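Local structure of B12-binding domain-containing protein (Kitasatospora setae, 6WTE) at residues A[222-227]-A[272-277]; A[229-234]-A[344-349]; A[233-238]-A[412-417]; A[308-313]-A[353-358]. The protein probably methylates tryptophan as TsrM, a radical SAM methylase that works by non-radical catalysis and binds cobalamin and a [4Fe-4S] cluster. All blocks are in the same frame, centred on the assembly; numbering follows the deposited sequence. Where two conformers were deposited one is given.

Contact 1 of 4, residues A[222-227]-A[272-277]; sequences LTKNGC and SEFNLS. With SF4 (iron/sulfur cluster), chain C; EDO (1,2-ethanediol), chain G.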
# COMPACT_ATOMS: atom_id res chain seq x y z
N LEU A 222 12.51 -0.28 -3.26
CA LEU A 222 12.24 -1.45 -2.45
C LEU A 222 13.57 -2.03 -1.97
O LEU A 222 14.51 -2.17 -2.75
CB LEU A 222 11.49 -2.50 -3.27
CG LEU A 222 11.24 -3.83 -2.57
CD1 LEU A 222 10.26 -3.62 -1.42
CD2 LEU A 222 10.70 -4.84 -3.57
N THR A 223 13.65 -2.34 -0.67
CA THR A 223 14.85 -3.01 -0.16
C THR A 223 14.59 -4.44 0.26
O THR A 223 15.52 -5.26 0.21
CB THR A 223 15.45 -2.22 1.02
OG1 THR A 223 14.86 -2.62 2.26
CG2 THR A 223 15.25 -0.71 0.82
N LYS A 224 13.36 -4.78 0.62
CA LYS A 224 13.04 -6.13 1.06
C LYS A 224 11.53 -6.32 1.00
O LYS A 224 10.77 -5.41 1.35
CB LYS A 224 13.56 -6.39 2.48
CG LYS A 224 13.04 -5.39 3.51
CD LYS A 224 14.07 -5.13 4.60
CE LYS A 224 13.63 -3.99 5.50
NZ LYS A 224 14.72 -3.51 6.40
N ASN A 225 11.10 -7.50 0.57
CA ASN A 225 9.68 -7.80 0.53
C ASN A 225 9.25 -8.52 1.80
O ASN A 225 9.95 -9.40 2.30
CB ASN A 225 9.34 -8.66 -0.68
CG ASN A 225 7.87 -8.99 -0.76
OD1 ASN A 225 7.07 -8.15 -1.16
ND2 ASN A 225 7.50 -10.20 -0.35
N GLY A 226 8.07 -8.16 2.30
CA GLY A 226 7.38 -8.94 3.31
C GLY A 226 7.42 -8.29 4.68
O GLY A 226 8.09 -7.28 4.91
N CYS A 227 6.65 -8.88 5.59
CA CYS A 227 6.66 -8.49 7.00
C CYS A 227 6.44 -9.73 7.85
O CYS A 227 5.50 -10.49 7.59
CB CYS A 227 5.58 -7.46 7.33
SG CYS A 227 5.69 -6.90 9.07
N SER A 272 7.54 -2.86 3.73
CA SER A 272 6.47 -2.80 4.73
C SER A 272 6.90 -1.93 5.91
O SER A 272 6.16 -1.03 6.33
CB SER A 272 6.10 -4.21 5.18
OG SER A 272 5.43 -4.91 4.14
N GLU A 273 8.09 -2.18 6.44
CA GLU A 273 8.66 -1.36 7.51
C GLU A 273 10.17 -1.33 7.30
O GLU A 273 10.81 -2.39 7.32
CB GLU A 273 8.34 -1.94 8.90
CG GLU A 273 6.88 -2.30 9.14
CD GLU A 273 6.00 -1.08 9.36
OE1 GLU A 273 6.55 0.03 9.50
OE2 GLU A 273 4.77 -1.24 9.42
N PHE A 274 10.75 -0.14 7.13
CA PHE A 274 12.16 -0.08 6.77
C PHE A 274 13.06 -0.62 7.88
O PHE A 274 14.06 -1.29 7.59
CB PHE A 274 12.57 1.35 6.40
CG PHE A 274 14.03 1.48 6.02
CD1 PHE A 274 14.57 0.73 4.99
CD2 PHE A 274 14.86 2.36 6.70
CE1 PHE A 274 15.91 0.85 4.64
CE2 PHE A 274 16.20 2.49 6.36
CZ PHE A 274 16.73 1.74 5.33
N ASN A 275 12.72 -0.36 9.15
CA ASN A 275 13.61 -0.74 10.25
C ASN A 275 13.32 -2.12 10.83
O ASN A 275 13.99 -2.52 11.79
CB ASN A 275 13.55 0.31 11.37
CG ASN A 275 12.18 0.42 12.02
OD1 ASN A 275 11.15 0.22 11.37
ND2 ASN A 275 12.15 0.76 13.30
N LEU A 276 12.35 -2.86 10.31
CA LEU A 276 12.29 -4.27 10.63
C LEU A 276 13.24 -5.01 9.70
O LEU A 276 13.56 -4.52 8.62
CB LEU A 276 10.86 -4.81 10.52
CG LEU A 276 9.87 -4.14 11.49
CD1 LEU A 276 8.51 -4.83 11.45
CD2 LEU A 276 10.41 -4.12 12.92
N SER A 277 13.74 -6.16 10.15
CA SER A 277 14.93 -6.75 9.56
C SER A 277 16.05 -5.71 9.55
O SER A 277 16.51 -5.23 8.51
CB SER A 277 14.64 -7.30 8.15
OG SER A 277 15.60 -8.26 7.76
FE1 SF4 C . 2.51 -4.54 11.61
FE2 SF4 C . 4.06 -5.51 9.56
FE3 SF4 C . 3.76 -2.83 9.84
FE4 SF4 C . 1.67 -4.33 9.02
S1 SF4 C . 3.62 -4.00 7.89
S2 SF4 C . 1.63 -2.69 10.59
S3 SF4 C . 2.00 -6.26 10.19
S4 SF4 C . 4.75 -4.25 11.35
C1 EDO G . 14.30 -6.35 13.84
O1 EDO G . 15.22 -6.87 12.86
C2 EDO G . 13.05 -7.23 13.85
O2 EDO G . 12.48 -7.27 12.54
O HOH W 1 9.26 -5.24 3.68
O HOH W 2 6.51 -5.89 1.89
O HOH W 3 9.76 -4.53 6.24
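In the conformer described, one of two modelled, K224 NZ is held by two backbone carbonyls of 272-277, F274 O at 2.6 Å and L276 O at 2.7 Å, and weakly by S277 O. The contact belongs to the radical SAM core. Its segment 222-227 runs into the Cx3Cx2C cluster motif, of which C227 is the first cysteine, and 272-277 is part of the loop between strand 266-269 and helix 278-294. The two stronger bonds differ in direction, since NZ meets L276 O almost in line with its C=O (170°) but approaches F274 O from 34° outside the carbonyl plane. A type I turn from E273 to L276 brings F274 O and L276 O together, and the bend of the lysine chain at chi2 (-147°) carries NZ to them. Beside it the methyl CG2 of T223 touches F274 CE1, the two side chains crossing at about a right angle, while T223 OG1 is bonded to D271.

Water fills the polar seam nearer the cluster. One molecule accepts from G226 N at 2.8 Å and donates to S272 OG at 2.7 Å, and that hydroxyl is also bonded to E236. G226 has a positive phi, with which a side chain would jam against the carbonyl O of N225.

Past this seam both segments reach the metal. C227 SG binds one iron, FE2, at 2.2 Å, and its CB packs on S272 CB at 3.9 Å. E273 supplies a carboxylate where cysteine supplies thiolate: its OE2 binds the iron FE3 at 1.9 Å.

Contact 2 of 4, residues A[229-234]-A[344-349]; sequences YRCSHC and GWKVTE. With SF4 (iron/sulfur cluster), chain C; EDO (1,2-ethanediol), chain L.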
# COMPACT_ATOMS: atom_id res chain seq x y z
N TYR A 229 5.79 -9.69 11.16
CA TYR A 229 4.88 -9.49 12.29
C TYR A 229 3.46 -9.88 11.86
O TYR A 229 3.25 -10.45 10.79
CB TYR A 229 4.98 -8.05 12.81
CG TYR A 229 6.27 -7.79 13.58
CD1 TYR A 229 7.12 -8.84 13.93
CD2 TYR A 229 6.62 -6.51 13.97
CE1 TYR A 229 8.29 -8.61 14.63
CE2 TYR A 229 7.79 -6.27 14.67
CZ TYR A 229 8.62 -7.32 15.00
OH TYR A 229 9.78 -7.09 15.71
N ARG A 230 2.47 -9.60 12.70
CA ARG A 230 1.11 -10.06 12.41
C ARG A 230 0.10 -9.10 13.03
O ARG A 230 -0.82 -9.50 13.75
CB ARG A 230 0.91 -11.49 12.92
CG ARG A 230 -0.31 -12.22 12.34
CD ARG A 230 -0.20 -12.42 10.84
NE ARG A 230 0.88 -13.32 10.46
CZ ARG A 230 0.74 -14.64 10.32
NH1 ARG A 230 -0.43 -15.21 10.53
NH2 ARG A 230 1.78 -15.38 9.97
N CYS A 231 0.27 -7.81 12.75
CA CYS A 231 -0.61 -6.81 13.34
C CYS A 231 -2.05 -7.03 12.89
O CYS A 231 -2.32 -7.34 11.73
CB CYS A 231 -0.13 -5.40 12.96
SG CYS A 231 1.52 -5.02 13.61
N SER A 232 -2.98 -6.88 13.84
CA SER A 232 -4.33 -7.38 13.60
C SER A 232 -5.05 -6.62 12.50
O SER A 232 -5.97 -7.17 11.88
CB SER A 232 -5.15 -7.34 14.90
OG SER A 232 -5.45 -6.00 15.27
N HIS A 233 -4.63 -5.39 12.21
CA HIS A 233 -5.29 -4.55 11.22
C HIS A 233 -4.69 -4.65 9.83
O HIS A 233 -5.22 -4.03 8.90
CB HIS A 233 -5.22 -3.08 11.67
CG HIS A 233 -3.85 -2.50 11.58
ND1 HIS A 233 -2.76 -3.04 12.23
CD2 HIS A 233 -3.37 -1.43 10.89
CE1 HIS A 233 -1.69 -2.32 11.97
NE2 HIS A 233 -2.03 -1.34 11.16
N CYS A 234 -3.60 -5.39 9.66
CA CYS A 234 -2.70 -5.18 8.54
C CYS A 234 -2.79 -6.30 7.51
O CYS A 234 -2.68 -7.48 7.86
CB CYS A 234 -1.26 -5.05 9.03
SG CYS A 234 -0.19 -4.52 7.72
N GLY A 344 -2.73 -7.47 21.49
CA GLY A 344 -3.47 -8.17 20.47
C GLY A 344 -3.60 -7.45 19.15
O GLY A 344 -4.12 -8.04 18.19
N TRP A 345 -3.12 -6.21 19.05
CA TRP A 345 -3.22 -5.41 17.84
C TRP A 345 -1.85 -5.28 17.18
O TRP A 345 -1.63 -5.85 16.10
CB TRP A 345 -3.84 -4.05 18.15
CG TRP A 345 -3.75 -3.00 17.07
CD1 TRP A 345 -3.46 -3.18 15.74
CD2 TRP A 345 -3.97 -1.59 17.24
NE1 TRP A 345 -3.48 -1.98 15.08
CE2 TRP A 345 -3.79 -0.99 15.98
CE3 TRP A 345 -4.30 -0.78 18.33
CZ2 TRP A 345 -3.92 0.39 15.78
CZ3 TRP A 345 -4.44 0.58 18.13
CH2 TRP A 345 -4.25 1.15 16.87
N LYS A 346 -0.92 -4.53 17.77
CA LYS A 346 0.41 -4.36 17.18
C LYS A 346 1.30 -5.45 17.77
O LYS A 346 1.97 -5.25 18.78
CB LYS A 346 0.94 -2.96 17.46
CG LYS A 346 0.12 -1.84 16.82
CD LYS A 346 0.15 -1.91 15.30
CE LYS A 346 1.56 -1.65 14.77
NZ LYS A 346 2.00 -0.23 14.94
N VAL A 347 1.28 -6.63 17.14
CA VAL A 347 1.91 -7.80 17.72
C VAL A 347 2.77 -8.53 16.69
O VAL A 347 2.57 -8.42 15.48
CB VAL A 347 0.87 -8.78 18.28
CG1 VAL A 347 0.00 -8.10 19.32
CG2 VAL A 347 0.03 -9.27 17.11
N THR A 348 3.70 -9.32 17.21
CA THR A 348 4.46 -10.28 16.43
C THR A 348 3.59 -11.50 16.11
O THR A 348 2.43 -11.59 16.52
CB THR A 348 5.71 -10.74 17.17
OG1 THR A 348 5.31 -11.61 18.24
CG2 THR A 348 6.47 -9.55 17.75
N GLU A 349 4.19 -12.46 15.40
CA GLU A 349 3.51 -13.72 15.12
C GLU A 349 3.26 -14.52 16.39
O GLU A 349 2.35 -15.36 16.42
CB GLU A 349 4.33 -14.57 14.15
CG GLU A 349 3.96 -14.37 12.70
CD GLU A 349 4.74 -15.30 11.79
OE1 GLU A 349 5.59 -16.06 12.31
OE2 GLU A 349 4.49 -15.28 10.57
FE1 SF4 C . 2.51 -4.54 11.61
FE2 SF4 C . 4.06 -5.51 9.56
FE3 SF4 C . 3.76 -2.83 9.84
FE4 SF4 C . 1.67 -4.33 9.02
S1 SF4 C . 3.62 -4.00 7.89
S2 SF4 C . 1.63 -2.69 10.59
S3 SF4 C . 2.00 -6.26 10.19
S4 SF4 C . 4.75 -4.25 11.35
C1 EDO L . -3.94 -16.39 11.17
O1 EDO L . -5.00 -16.95 11.95
C2 EDO L . -3.92 -14.88 11.35
O2 EDO L . -2.64 -14.50 11.87
O HOH W 4 3.87 -12.62 9.52
O HOH W 5 -6.93 -6.46 17.51
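The ring of Y229 carries the methyl CG2 of T348 over one face, 4.1 Å from the ring centroid, a CH-pi contact offset toward the rim. H233 likewise presents a face, here to the edge of W345: the rings form an offset edge-to-face pair with planes at 88°, the indole NE1 pointing over the imidazole. H233 takes this position because its CG is tucked between backbone N and carbonyl carbon (chi1 71°). At the other end, E349 OE2 lies near the edge of the R230 guanidinium but tilted out of its plane, and NH2 meets that oxygen from above the carboxylate plane, in a salt bridge of 2.8 Å. The two charged planes stand 87° apart, and R243 shares the same carboxylate oxygen.

Between these side chains the backbones are tied directly. R230 N donates to V347 O at 3.0 Å, and S232 N donates to W345 O at 2.8 Å, in the carbonyl plane on a lone pair. C231 CA adds a CH...O contact to W345 O at 3.1 Å. This anchors the Cx3Cx2C loop of the radical SAM fold, in which C231 SG binds the iron FE1 and C234 SG the iron FE4, each at 2.3 Å. K346 CE packs on C231 SG at 3.6 Å, while its NZ pairs with D335.

Segment 344-349 lies between helices 339-342 and 357-369; segment 229-234 lies between strand 224-225 and helix 236-240, S232 bonding through its backbone to M419 of helix 418-427.

Contact 3 of 4, residues A[233-238]-A[412-417]; sequences HCVEPD and RLFPYT. With SF4 (iron/sulfur cluster), chain C.
D238 lays its carboxylate obliquely across the root of Y416: OD2 lies 3.2 Å from Y416 CB, and the carboxylate and ring planes are 40° apart. The phenol reaches away from this point to E460. With CG of D238 swung opposite its own backbone N (chi1 169°), the acid faces the tyrosine, and its two oxygens have stronger partners beyond the contact, OD2 in a salt bridge with K126 and OD1 accepting from F184 N. An alanine in place of D238 is likely to leave the K126 ammonium without its countercharge and F184 N without its acceptor, and to open a gap against Y416 CB.

A second pairing is apolar. V235 directs CG1 at F414, touching CB at 3.6 Å and meeting the ring obliquely, and the same methyl packs on T417 CG2. T417 CG2 in turn rests 3.5 Å from C234 O. This joins the turn that leads from the cysteine motif of the radical SAM core into helix 236-240 to the loop after strand 404-412. In that turn C234 SG, a ligand of the cluster, accepts from E236 N at 3.5 Å with an N-H...S angle of 167°, a capping bond. Next to it P237 CG lies 3.6 Å from cluster sulfur S3, while E236 OE2 is bonded to cobalamin, which F414 also borders.

Polar groups meet across the contact through water. One molecule accepts from D238 N at 3.1 Å and lies 2.8 Å from both C234 O and Y416 O.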
# COMPACT_ATOMS: atom_id res chain seq x y z
N HIS A 233 -4.63 -5.39 12.21
CA HIS A 233 -5.29 -4.55 11.22
C HIS A 233 -4.69 -4.65 9.83
O HIS A 233 -5.22 -4.03 8.90
CB HIS A 233 -5.22 -3.08 11.67
CG HIS A 233 -3.85 -2.50 11.58
ND1 HIS A 233 -2.76 -3.04 12.23
CD2 HIS A 233 -3.37 -1.43 10.89
CE1 HIS A 233 -1.69 -2.32 11.97
NE2 HIS A 233 -2.03 -1.34 11.16
N CYS A 234 -3.60 -5.39 9.66
CA CYS A 234 -2.70 -5.18 8.54
C CYS A 234 -2.79 -6.30 7.51
O CYS A 234 -2.68 -7.48 7.86
CB CYS A 234 -1.26 -5.05 9.03
SG CYS A 234 -0.19 -4.52 7.72
N VAL A 235 -2.92 -5.91 6.24
CA VAL A 235 -2.99 -6.87 5.13
C VAL A 235 -1.64 -7.34 4.64
O VAL A 235 -1.58 -8.28 3.84
CB VAL A 235 -3.71 -6.26 3.91
CG1 VAL A 235 -5.14 -5.86 4.27
CG2 VAL A 235 -2.92 -5.05 3.38
N GLU A 236 -0.54 -6.72 5.08
CA GLU A 236 0.72 -6.91 4.37
C GLU A 236 1.41 -8.24 4.64
O GLU A 236 2.01 -8.80 3.71
CB GLU A 236 1.67 -5.74 4.67
CG GLU A 236 1.05 -4.41 4.27
CD GLU A 236 2.03 -3.27 4.15
OE1 GLU A 236 3.24 -3.52 3.92
OE2 GLU A 236 1.58 -2.11 4.28
N PRO A 237 1.39 -8.80 5.86
CA PRO A 237 1.97 -10.15 6.01
C PRO A 237 1.36 -11.14 5.03
O PRO A 237 2.08 -11.92 4.40
CB PRO A 237 1.67 -10.49 7.47
CG PRO A 237 1.68 -9.17 8.16
CD PRO A 237 1.06 -8.21 7.17
N ASP A 238 0.04 -11.10 4.84
CA ASP A 238 -0.56 -12.03 3.90
C ASP A 238 -0.32 -11.60 2.46
O ASP A 238 0.05 -12.42 1.61
CB ASP A 238 -2.06 -12.15 4.14
CG ASP A 238 -2.73 -12.90 3.02
OD1 ASP A 238 -2.48 -14.11 2.91
OD2 ASP A 238 -3.47 -12.27 2.23
N ARG A 412 -11.02 -0.33 7.71
CA ARG A 412 -11.55 -1.19 6.65
C ARG A 412 -11.05 -2.61 6.87
O ARG A 412 -9.84 -2.83 7.01
CB ARG A 412 -11.12 -0.68 5.27
CG ARG A 412 -12.05 0.36 4.67
CD ARG A 412 -13.17 -0.27 3.85
NE ARG A 412 -12.65 -0.98 2.68
CZ ARG A 412 -12.82 -2.28 2.45
NH1 ARG A 412 -13.52 -3.03 3.29
NH2 ARG A 412 -12.29 -2.81 1.36
N LEU A 413 -11.97 -3.57 6.89
CA LEU A 413 -11.66 -4.97 7.16
C LEU A 413 -11.36 -5.73 5.88
O LEU A 413 -12.05 -5.57 4.88
CB LEU A 413 -12.82 -5.64 7.90
CG LEU A 413 -13.12 -5.05 9.28
CD1 LEU A 413 -14.33 -5.72 9.87
CD2 LEU A 413 -11.92 -5.21 10.18
N PHE A 414 -10.35 -6.59 5.94
CA PHE A 414 -9.93 -7.42 4.82
C PHE A 414 -9.83 -8.87 5.26
O PHE A 414 -9.66 -9.15 6.45
CB PHE A 414 -8.59 -6.92 4.26
CG PHE A 414 -8.71 -5.63 3.51
CD1 PHE A 414 -8.70 -4.42 4.19
CD2 PHE A 414 -8.85 -5.63 2.13
CE1 PHE A 414 -8.82 -3.22 3.50
CE2 PHE A 414 -8.97 -4.44 1.44
CZ PHE A 414 -8.96 -3.24 2.13
N PRO A 415 -9.98 -9.82 4.33
CA PRO A 415 -10.16 -11.22 4.73
C PRO A 415 -8.96 -11.83 5.43
O PRO A 415 -9.14 -12.67 6.33
CB PRO A 415 -10.45 -11.93 3.40
CG PRO A 415 -9.92 -11.01 2.34
CD PRO A 415 -10.16 -9.64 2.87
N TYR A 416 -7.74 -11.45 5.07
CA TYR A 416 -6.58 -12.09 5.66
C TYR A 416 -5.87 -11.14 6.61
O TYR A 416 -4.66 -10.92 6.52
CB TYR A 416 -5.65 -12.59 4.55
CG TYR A 416 -6.40 -13.47 3.60
CD1 TYR A 416 -6.87 -14.71 4.02
CD2 TYR A 416 -6.70 -13.06 2.31
CE1 TYR A 416 -7.59 -15.53 3.18
CE2 TYR A 416 -7.43 -13.87 1.45
CZ TYR A 416 -7.87 -15.11 1.89
OH TYR A 416 -8.59 -15.93 1.06
N THR A 417 -6.65 -10.56 7.51
CA THR A 417 -6.14 -9.84 8.65
C THR A 417 -6.70 -10.48 9.91
O THR A 417 -7.81 -11.01 9.89
CB THR A 417 -6.53 -8.36 8.62
OG1 THR A 417 -7.95 -8.23 8.76
CG2 THR A 417 -6.09 -7.71 7.31
FE1 SF4 C . 2.51 -4.54 11.61
FE2 SF4 C . 4.06 -5.51 9.56
FE3 SF4 C . 3.76 -2.83 9.84
FE4 SF4 C . 1.67 -4.33 9.02
S1 SF4 C . 3.62 -4.00 7.89
S2 SF4 C . 1.63 -2.69 10.59
S3 SF4 C . 2.00 -6.26 10.19
S4 SF4 C . 4.75 -4.25 11.35
O HOH W 6 -8.34 -5.20 8.15
O HOH W 7 -2.03 -9.93 6.78

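Contact 4 of 4, residues A[308-313]-A[353-358]; sequences YCQPSP and TYYTFE. With SF4 (iron/sulfur cluster), chain C; EDO (1,2-ethanediol), chain M.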
# COMPACT_ATOMS: atom_id res chain seq x y z
N TYR A 308 9.68 4.76 6.23
CA TYR A 308 8.54 4.43 7.08
C TYR A 308 8.99 3.35 8.05
O TYR A 308 9.57 2.34 7.63
CB TYR A 308 7.33 3.94 6.26
CG TYR A 308 6.08 3.83 7.11
CD1 TYR A 308 5.81 2.68 7.84
CD2 TYR A 308 5.19 4.89 7.20
CE1 TYR A 308 4.67 2.59 8.63
CE2 TYR A 308 4.06 4.81 7.98
CZ TYR A 308 3.81 3.66 8.69
OH TYR A 308 2.68 3.58 9.47
N CYS A 309 8.71 3.55 9.34
CA CYS A 309 9.29 2.73 10.39
C CYS A 309 8.25 2.37 11.43
O CYS A 309 7.21 3.03 11.56
CB CYS A 309 10.45 3.44 11.11
SG CYS A 309 11.95 3.66 10.16
N GLN A 310 8.56 1.34 12.18
CA GLN A 310 7.91 1.07 13.46
C GLN A 310 8.73 1.70 14.57
O GLN A 310 9.88 2.09 14.36
CB GLN A 310 7.79 -0.44 13.68
CG GLN A 310 6.74 -1.09 12.79
CD GLN A 310 5.34 -0.59 13.10
OE1 GLN A 310 4.79 -0.87 14.16
NE2 GLN A 310 4.77 0.19 12.18
N PRO A 311 8.14 1.88 15.76
CA PRO A 311 8.88 2.55 16.84
C PRO A 311 10.15 1.82 17.26
O PRO A 311 11.06 2.46 17.79
CB PRO A 311 7.87 2.60 17.98
CG PRO A 311 6.55 2.61 17.31
CD PRO A 311 6.71 1.73 16.09
N SER A 312 10.22 0.51 17.07
CA SER A 312 11.36 -0.28 17.49
C SER A 312 11.65 -1.32 16.41
O SER A 312 10.71 -1.89 15.85
CB SER A 312 11.10 -0.98 18.84
OG SER A 312 12.20 -1.78 19.22
N PRO A 313 12.93 -1.58 16.11
CA PRO A 313 14.12 -0.98 16.71
C PRO A 313 14.53 0.32 16.02
O PRO A 313 14.59 0.36 14.79
CB PRO A 313 15.19 -2.05 16.51
CG PRO A 313 14.79 -2.74 15.23
CD PRO A 313 13.28 -2.62 15.12
N THR A 353 3.40 -7.77 22.08
CA THR A 353 3.78 -6.45 21.60
C THR A 353 5.30 -6.36 21.50
O THR A 353 6.03 -7.15 22.10
CB THR A 353 3.24 -5.35 22.51
OG1 THR A 353 3.60 -5.62 23.87
CG2 THR A 353 1.72 -5.24 22.37
N TYR A 354 5.76 -5.38 20.73
CA TYR A 354 7.19 -5.26 20.44
C TYR A 354 7.70 -3.84 20.60
O TYR A 354 8.83 -3.55 20.18
CB TYR A 354 7.50 -5.79 19.03
CG TYR A 354 6.68 -5.14 17.92
CD1 TYR A 354 5.43 -5.64 17.57
CD2 TYR A 354 7.17 -4.05 17.23
CE1 TYR A 354 4.68 -5.05 16.57
CE2 TYR A 354 6.43 -3.45 16.21
CZ TYR A 354 5.18 -3.95 15.90
OH TYR A 354 4.44 -3.36 14.90
N TYR A 355 6.90 -2.93 21.17
CA TYR A 355 7.42 -1.61 21.51
C TYR A 355 6.61 -1.01 22.65
O TYR A 355 5.55 -1.52 23.04
CB TYR A 355 7.44 -0.67 20.30
CG TYR A 355 6.10 -0.39 19.64
CD1 TYR A 355 5.24 0.57 20.14
CD2 TYR A 355 5.72 -1.07 18.49
CE1 TYR A 355 4.02 0.84 19.53
CE2 TYR A 355 4.51 -0.81 17.87
CZ TYR A 355 3.67 0.14 18.40
OH TYR A 355 2.47 0.40 17.77
N THR A 356 7.16 0.07 23.19
CA THR A 356 6.50 0.90 24.18
C THR A 356 6.51 2.33 23.67
O THR A 356 7.13 2.64 22.65
CB THR A 356 7.21 0.84 25.54
OG1 THR A 356 8.49 1.48 25.41
CG2 THR A 356 7.41 -0.59 25.97
N PHE A 357 5.85 3.22 24.41
CA PHE A 357 5.86 4.61 23.97
C PHE A 357 7.26 5.21 24.04
O PHE A 357 7.57 6.13 23.28
CB PHE A 357 4.88 5.43 24.80
CG PHE A 357 4.70 6.83 24.28
CD1 PHE A 357 4.18 7.05 23.01
CD2 PHE A 357 5.05 7.92 25.05
CE1 PHE A 357 4.01 8.33 22.53
CE2 PHE A 357 4.89 9.21 24.57
CZ PHE A 357 4.37 9.42 23.31
N GLU A 358 8.13 4.68 24.92
CA GLU A 358 9.50 5.19 24.98
C GLU A 358 10.21 5.05 23.64
O GLU A 358 11.07 5.87 23.32
CB GLU A 358 10.31 4.46 26.05
CG GLU A 358 9.82 4.62 27.47
CD GLU A 358 9.30 3.31 28.05
OE1 GLU A 358 8.14 3.28 28.51
OE2 GLU A 358 10.05 2.30 28.05
FE1 SF4 C . 2.51 -4.54 11.61
FE2 SF4 C . 4.06 -5.51 9.56
FE3 SF4 C . 3.76 -2.83 9.84
FE4 SF4 C . 1.67 -4.33 9.02
S1 SF4 C . 3.62 -4.00 7.89
S2 SF4 C . 1.63 -2.69 10.59
S3 SF4 C . 2.00 -6.26 10.19
S4 SF4 C . 4.75 -4.25 11.35
C1 EDO M . 6.95 -4.20 25.20
O1 EDO M . 5.78 -4.21 24.37
C2 EDO M . 8.18 -3.92 24.35
O2 EDO M . 8.63 -5.13 23.72
O HOH W 8 11.26 -4.32 18.89
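The backbones come nearest at S312 and Y355, whose CA atoms are 5.8 Å apart, just ahead of the cis peptide bond that precedes P313. In the barrel-like radical SAM core, 308-313 is the end of strand 304-309 and the loop after it, and 353-358 leads into helix 357-369.

P311 sits squarely on Y355. Its CG is 3.6 Å from the ring centroid and only 6° off the normal, a CH-pi contact over the middle of the face. The tyrosine CG is held between backbone N and carbonyl carbon (chi1 60°), which turns the ring to the proline, and its hydroxyl is bonded to S334 O and K346 NZ. An alanine at Y355 would probably leave P311 without the face it packs on and take from S334 O and K346 NZ a shared partner.

Y354 reaches the cluster side instead. Its OH donates to Q310 OE1 at 2.6 Å from well above the amide carbonyl plane (46° out of it), and K346 NZ grips the same oxygen. The phenol oxygen Y354 OH is also 3.7 Å from cluster sulfur S4. On the other end of the amide, Q310 NE2 lies 4.0 Å from the cluster iron FE3 and makes a weak bond to E273 OE1.

At the far side a single water joins the segments, 2.7 Å from S312 OG and donating to Y354 O at 2.9 Å.

From the N terminus, contact 1 opens first and closes a loop of 44 residues, tying strand 224-225 to the turn after strand 266-269. Contact 2 starts inside that loop and ends 109 residues on, so the two cross. Contact 3 leaves from the same stretch as contact 2, sharing H233 and C234, also crosses contact 1, and spans 173 residues to the end of strand 404-412. Contact 4 opens after contact 1 has closed, crosses contact 2 and is nested inside contact 3. L276 packs on Y229 between contacts 1 and 2, and K346 links contacts 2 and 4. All four border the iron-sulfur cluster.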